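Local coordinates for protein OBCA, Oxalate Biosynthetic Component A (Burkholderia glumae, PDB 4NNB) that is a TIM-barrel-family protein that binds a magnesium ion in its barrel and carries an additional, separately classified N-terminal domain, at residues 24-29 with 154-159; 312-317 with 349-354. One frame throughout, in Å; residues are numbered along the deposited sequence.

Contact 1: 24-29 with 154-159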
# COMPACT_ATOMS: atom_id res chain seq x y z
N GLU A 24 -0.06 17.42 -12.19
CA GLU A 24 -0.55 17.16 -13.54
C GLU A 24 -2.05 17.34 -13.59
O GLU A 24 -2.73 17.25 -12.57
CB GLU A 24 -0.16 15.75 -14.04
CG GLU A 24 1.30 15.65 -14.52
CD GLU A 24 1.58 14.48 -15.48
OE1 GLU A 24 0.73 13.57 -15.64
OE2 GLU A 24 2.67 14.49 -16.09
N ALA A 25 -2.57 17.60 -14.79
CA ALA A 25 -4.00 17.75 -15.00
C ALA A 25 -4.75 16.53 -14.50
O ALA A 25 -4.26 15.40 -14.61
CB ALA A 25 -4.30 17.98 -16.46
N THR A 26 -5.95 16.74 -13.97
CA THR A 26 -6.75 15.64 -13.44
C THR A 26 -8.06 15.49 -14.18
O THR A 26 -8.86 14.61 -13.87
CB THR A 26 -7.02 15.81 -11.93
OG1 THR A 26 -7.67 17.07 -11.70
CG2 THR A 26 -5.70 15.77 -11.15
N PHE A 27 -8.27 16.35 -15.17
CA PHE A 27 -9.48 16.29 -15.99
C PHE A 27 -9.14 16.68 -17.43
O PHE A 27 -8.45 17.68 -17.67
CB PHE A 27 -10.57 17.20 -15.43
CG PHE A 27 -11.81 17.29 -16.28
CD1 PHE A 27 -12.68 16.22 -16.39
CD2 PHE A 27 -12.12 18.47 -16.96
CE1 PHE A 27 -13.83 16.30 -17.17
CE2 PHE A 27 -13.27 18.56 -17.74
CZ PHE A 27 -14.12 17.47 -17.85
N ILE A 28 -9.61 15.87 -18.37
CA ILE A 28 -9.43 16.14 -19.78
C ILE A 28 -10.80 16.21 -20.42
O ILE A 28 -11.48 15.19 -20.54
CB ILE A 28 -8.60 15.03 -20.47
CG1 ILE A 28 -7.23 14.89 -19.80
CG2 ILE A 28 -8.45 15.33 -21.96
CD1 ILE A 28 -6.44 13.68 -20.24
N PRO A 29 -11.22 17.41 -20.82
CA PRO A 29 -12.51 17.63 -21.47
C PRO A 29 -12.64 16.91 -22.83
O PRO A 29 -11.71 16.96 -23.64
CB PRO A 29 -12.56 19.15 -21.68
CG PRO A 29 -11.12 19.60 -21.62
CD PRO A 29 -10.45 18.67 -20.66
N ARG A 154 0.45 26.67 -8.88
CA ARG A 154 -0.35 26.03 -9.93
C ARG A 154 -1.09 24.78 -9.44
O ARG A 154 -0.69 24.16 -8.46
CB ARG A 154 0.55 25.63 -11.10
CG ARG A 154 1.55 26.70 -11.52
CD ARG A 154 2.49 26.18 -12.60
NE ARG A 154 3.47 27.18 -13.01
CZ ARG A 154 3.29 28.03 -14.02
NH1 ARG A 154 2.17 27.98 -14.73
NH2 ARG A 154 4.23 28.91 -14.33
N GLN A 155 -2.17 24.43 -10.14
CA GLN A 155 -2.92 23.20 -9.87
C GLN A 155 -4.00 23.01 -10.93
O GLN A 155 -4.44 23.97 -11.58
CB GLN A 155 -3.59 23.24 -8.49
CG GLN A 155 -4.83 24.13 -8.44
CD GLN A 155 -5.28 24.47 -7.04
OE1 GLN A 155 -5.28 25.64 -6.65
NE2 GLN A 155 -5.68 23.46 -6.28
N HIS A 156 -4.44 21.77 -11.08
CA HIS A 156 -5.51 21.43 -11.99
C HIS A 156 -6.26 20.30 -11.33
O HIS A 156 -6.04 19.12 -11.64
CB HIS A 156 -4.93 21.00 -13.33
CG HIS A 156 -5.94 20.94 -14.43
ND1 HIS A 156 -6.71 19.82 -14.67
CD2 HIS A 156 -6.30 21.86 -15.34
CE1 HIS A 156 -7.52 20.07 -15.69
NE2 HIS A 156 -7.29 21.30 -16.11
N HIS A 157 -7.15 20.65 -10.41
CA HIS A 157 -7.79 19.67 -9.54
C HIS A 157 -9.30 19.59 -9.76
O HIS A 157 -10.01 20.60 -9.62
CB HIS A 157 -7.45 19.96 -8.07
CG HIS A 157 -6.00 19.76 -7.75
ND1 HIS A 157 -5.40 20.33 -6.64
CD2 HIS A 157 -5.04 19.05 -8.38
CE1 HIS A 157 -4.13 19.98 -6.62
NE2 HIS A 157 -3.88 19.21 -7.66
N TYR A 158 -9.77 18.38 -10.07
CA TYR A 158 -11.15 18.15 -10.50
C TYR A 158 -11.94 17.24 -9.54
O TYR A 158 -11.44 16.23 -9.06
CB TYR A 158 -11.12 17.54 -11.91
CG TYR A 158 -12.46 17.08 -12.47
CD1 TYR A 158 -12.91 15.78 -12.26
CD2 TYR A 158 -13.24 17.93 -13.23
CE1 TYR A 158 -14.12 15.36 -12.78
CE2 TYR A 158 -14.45 17.52 -13.76
CZ TYR A 158 -14.89 16.23 -13.53
OH TYR A 158 -16.09 15.82 -14.06
N LEU A 159 -13.19 17.61 -9.29
CA LEU A 159 -14.12 16.77 -8.54
C LEU A 159 -15.23 16.30 -9.51
O LEU A 159 -15.77 17.11 -10.25
CB LEU A 159 -14.72 17.57 -7.38
CG LEU A 159 -13.70 18.18 -6.41
CD1 LEU A 159 -14.37 18.99 -5.30
CD2 LEU A 159 -12.80 17.10 -5.81
O HOH W 1 -2.64 19.61 -10.66
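Phe-27 and Tyr-158 lie against each other in an offset stack, their planes only 4° from parallel and their centroids 4.2 Å apart. The displacement places Tyr-158 CD2 over Phe-27 CG at 3.4 Å, while Tyr-158 CE2 and CZ lie over CD1 of Phe-27. Pro-29 N lies over the opposite face of the Phe-27 ring, toward its rim, and Val-57 touches both aromatic side chains.

Beside this stack Thr-26 is gripped by polar bonds. Its OG1 sits between the backbone N and the carbonyl carbon (chi1 57°), which turns it onto the neighbouring segment. There it donates to His-156 O at 2.6 Å and accepts a weak, bent bond from Tyr-158 N at 3.0 Å. Thr-26 N in turn donates to His-156 ND1 at 3.2 Å, well aligned at 157° although tilted out of the imidazole plane. The contact ties together strands at the margins of two small antiparallel sheets, 27-29 and 155-159; Phe-27 is the residue of strand 27-29 that takes part, with Thr-26 just before it. Ala-25 CB adds a CH-pi contact over one face of the His-156 ring, 3.9 Å from its centroid. Phe-27 O is buried without a hydrogen-bond partner in the model; its closest neighbour across the contact is His-156 CE1, at 3.2 Å. The His-157 ring is buried among Tyr-138, Trp-140 and Trp-150, its end returning toward Thr-26 CG2 and its NE2 bonding to Pro-22 O.

The packing is looser toward Glu-24, which is partly exposed. Here a water links the segments, accepting from His-156 N at 2.8 Å and donating to Glu-24 O. The Glu-24 side chain turns from the partner segment, its carboxylate bonded to Thr-245.

Contact 2: 312-317 with 349-354. With OAA (oxaloacetate ion), chain C.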
# COMPACT_ATOMS: atom_id res chain seq x y z
N SER A 312 6.84 -17.29 0.10
CA SER A 312 5.48 -17.80 0.27
C SER A 312 5.42 -19.25 -0.22
O SER A 312 5.49 -19.50 -1.41
CB SER A 312 4.48 -16.95 -0.53
OG SER A 312 4.42 -15.61 -0.07
N PRO A 313 5.27 -20.21 0.70
CA PRO A 313 5.44 -21.62 0.30
C PRO A 313 4.15 -22.32 -0.17
O PRO A 313 3.93 -23.49 0.17
CB PRO A 313 6.00 -22.28 1.57
CG PRO A 313 5.41 -21.46 2.70
CD PRO A 313 5.26 -20.05 2.17
N ALA A 314 3.34 -21.60 -0.94
CA ALA A 314 2.20 -22.15 -1.67
C ALA A 314 1.83 -21.09 -2.69
O ALA A 314 2.26 -19.93 -2.57
CB ALA A 314 1.01 -22.42 -0.75
N ALA A 315 1.01 -21.48 -3.66
CA ALA A 315 0.43 -20.53 -4.60
C ALA A 315 -0.33 -19.46 -3.82
O ALA A 315 -1.00 -19.76 -2.82
CB ALA A 315 -0.51 -21.24 -5.57
N VAL A 316 -0.23 -18.21 -4.26
CA VAL A 316 -0.98 -17.12 -3.63
C VAL A 316 -2.07 -16.71 -4.62
O VAL A 316 -1.77 -16.22 -5.70
CB VAL A 316 -0.06 -15.92 -3.29
CG1 VAL A 316 -0.88 -14.77 -2.70
CG2 VAL A 316 1.00 -16.34 -2.28
N VAL A 317 -3.33 -16.95 -4.26
CA VAL A 317 -4.43 -16.75 -5.19
C VAL A 317 -5.42 -15.76 -4.57
O VAL A 317 -6.36 -16.17 -3.88
CB VAL A 317 -5.16 -18.08 -5.50
CG1 VAL A 317 -6.16 -17.88 -6.63
CG2 VAL A 317 -4.14 -19.20 -5.85
N VAL A 349 2.55 -15.23 5.29
CA VAL A 349 1.43 -16.14 5.51
C VAL A 349 0.15 -15.58 4.88
O VAL A 349 -0.65 -14.90 5.55
CB VAL A 349 1.23 -16.44 7.00
CG1 VAL A 349 0.18 -17.53 7.17
CG2 VAL A 349 2.55 -16.89 7.64
N PHE A 350 -0.05 -15.86 3.60
CA PHE A 350 -1.21 -15.37 2.87
C PHE A 350 -2.46 -16.20 3.13
O PHE A 350 -3.58 -15.70 3.01
CB PHE A 350 -0.94 -15.38 1.35
CG PHE A 350 -0.10 -14.23 0.85
CD1 PHE A 350 1.26 -14.40 0.60
CD2 PHE A 350 -0.68 -12.98 0.63
CE1 PHE A 350 2.04 -13.33 0.12
CE2 PHE A 350 0.08 -11.91 0.16
CZ PHE A 350 1.43 -12.07 -0.10
N ASN A 351 -2.29 -17.48 3.45
CA ASN A 351 -3.42 -18.41 3.43
C ASN A 351 -3.15 -19.64 4.29
O ASN A 351 -2.03 -19.84 4.76
CB ASN A 351 -3.76 -18.81 1.98
CG ASN A 351 -2.55 -19.38 1.22
OD1 ASN A 351 -1.74 -20.10 1.79
ND2 ASN A 351 -2.42 -19.02 -0.05
N HIS A 352 -4.17 -20.48 4.49
CA HIS A 352 -3.99 -21.67 5.32
C HIS A 352 -3.06 -22.70 4.68
O HIS A 352 -2.35 -23.42 5.38
CB HIS A 352 -5.34 -22.30 5.69
CG HIS A 352 -6.13 -21.49 6.68
ND1 HIS A 352 -5.80 -21.43 8.02
CD2 HIS A 352 -7.20 -20.68 6.52
CE1 HIS A 352 -6.65 -20.63 8.64
NE2 HIS A 352 -7.50 -20.16 7.75
N ALA A 353 -3.07 -22.77 3.36
CA ALA A 353 -2.15 -23.67 2.66
C ALA A 353 -0.72 -23.37 3.08
O ALA A 353 0.07 -24.28 3.33
CB ALA A 353 -2.31 -23.52 1.16
N ILE A 354 -0.39 -22.08 3.19
CA ILE A 354 0.96 -21.70 3.63
C ILE A 354 1.25 -22.17 5.06
O ILE A 354 2.34 -22.68 5.34
CB ILE A 354 1.24 -20.19 3.42
CG1 ILE A 354 1.57 -19.96 1.94
CG2 ILE A 354 2.38 -19.71 4.32
CD1 ILE A 354 1.43 -18.51 1.47
O1 OAA C . 6.36 -11.36 -0.95
O2 OAA C . 6.23 -9.09 -0.88
O4 OAA C . 1.30 -8.52 -2.58
O5 OAA C . 2.33 -10.32 -3.59
O3 OAA C . 3.91 -7.89 -1.63
C1 OAA C . 5.66 -10.26 -1.07
C2 OAA C . 4.19 -10.37 -1.41
C3 OAA C . 3.53 -9.10 -1.92
C4 OAA C . 2.33 -9.32 -2.75
O HOH W 2 -4.29 -17.80 -1.78
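With CG of Phe-350 beside its backbone N (chi1 -79°) and CG1 of Val-316 anti to its own (chi1 177°), the ring and the branched side chain meet at about a right angle. Val-316 CG1 stands over one face of the ring in a CH-pi contact, 3.8 Å from the centroid and 16° off the normal, and Val-316 CG2 meets Phe-350 CD1 at 3.5 Å. At the ring's edge, in its plane, Ser-312 OG approaches Phe-350 CE1 at 3.3 Å and C2 of the bound oxaloacetate ion reaches Phe-350 CZ at 3.5 Å. Phe-350 thus lines the ligand pocket with its ring edge, while Val-316 packs on one face; Tyr-324, another pocket residue, also touches it.

The site lies where a TIM barrel usually has one, in the loops after the C-terminal ends of parallel strands, here 308-311 and 344-349. Helix 352-359 begins at once, and Asn-351 is its N-cap: OD1 accepts from Ile-354 N at 2.8 Å, the N lying nearly in line with the side-chain C=O bond. The same amide uses ND2 to donate to Ala-315 O at 3.2 Å, in the carbonyl plane, and to a water that also accepts from Val-317 N. Two partners on ND2 and one on OD1 fix the amide's rotation. Nearby, Ile-354 CG2 packs against Pro-313 CD at 3.6 Å, while Ile-354 CG1 meets Ala-314 CB at 3.7 Å.

In the fold
Contacts 1 and 2 follow one another along the chain, on opposite sides of its centre, about 41 Å apart between centres and about 30 Å between nearest atoms. They share no sheet. Contact 1 joins two small antiparallel sheets, whereas contact 2 sits on the eight-stranded parallel barrel, linking the loops after neighbouring strands 308-311 and 344-349. Strand 5-10 already belongs to that barrel, and the next barrel strand is 222-229, so the chain builds the region of contact 1 between the first two barrel strands. Residues 24-29 and 154-159 therefore lie in a peripheral part, far from the oxaloacetate pocket that residues 312-317 and 349-354 border.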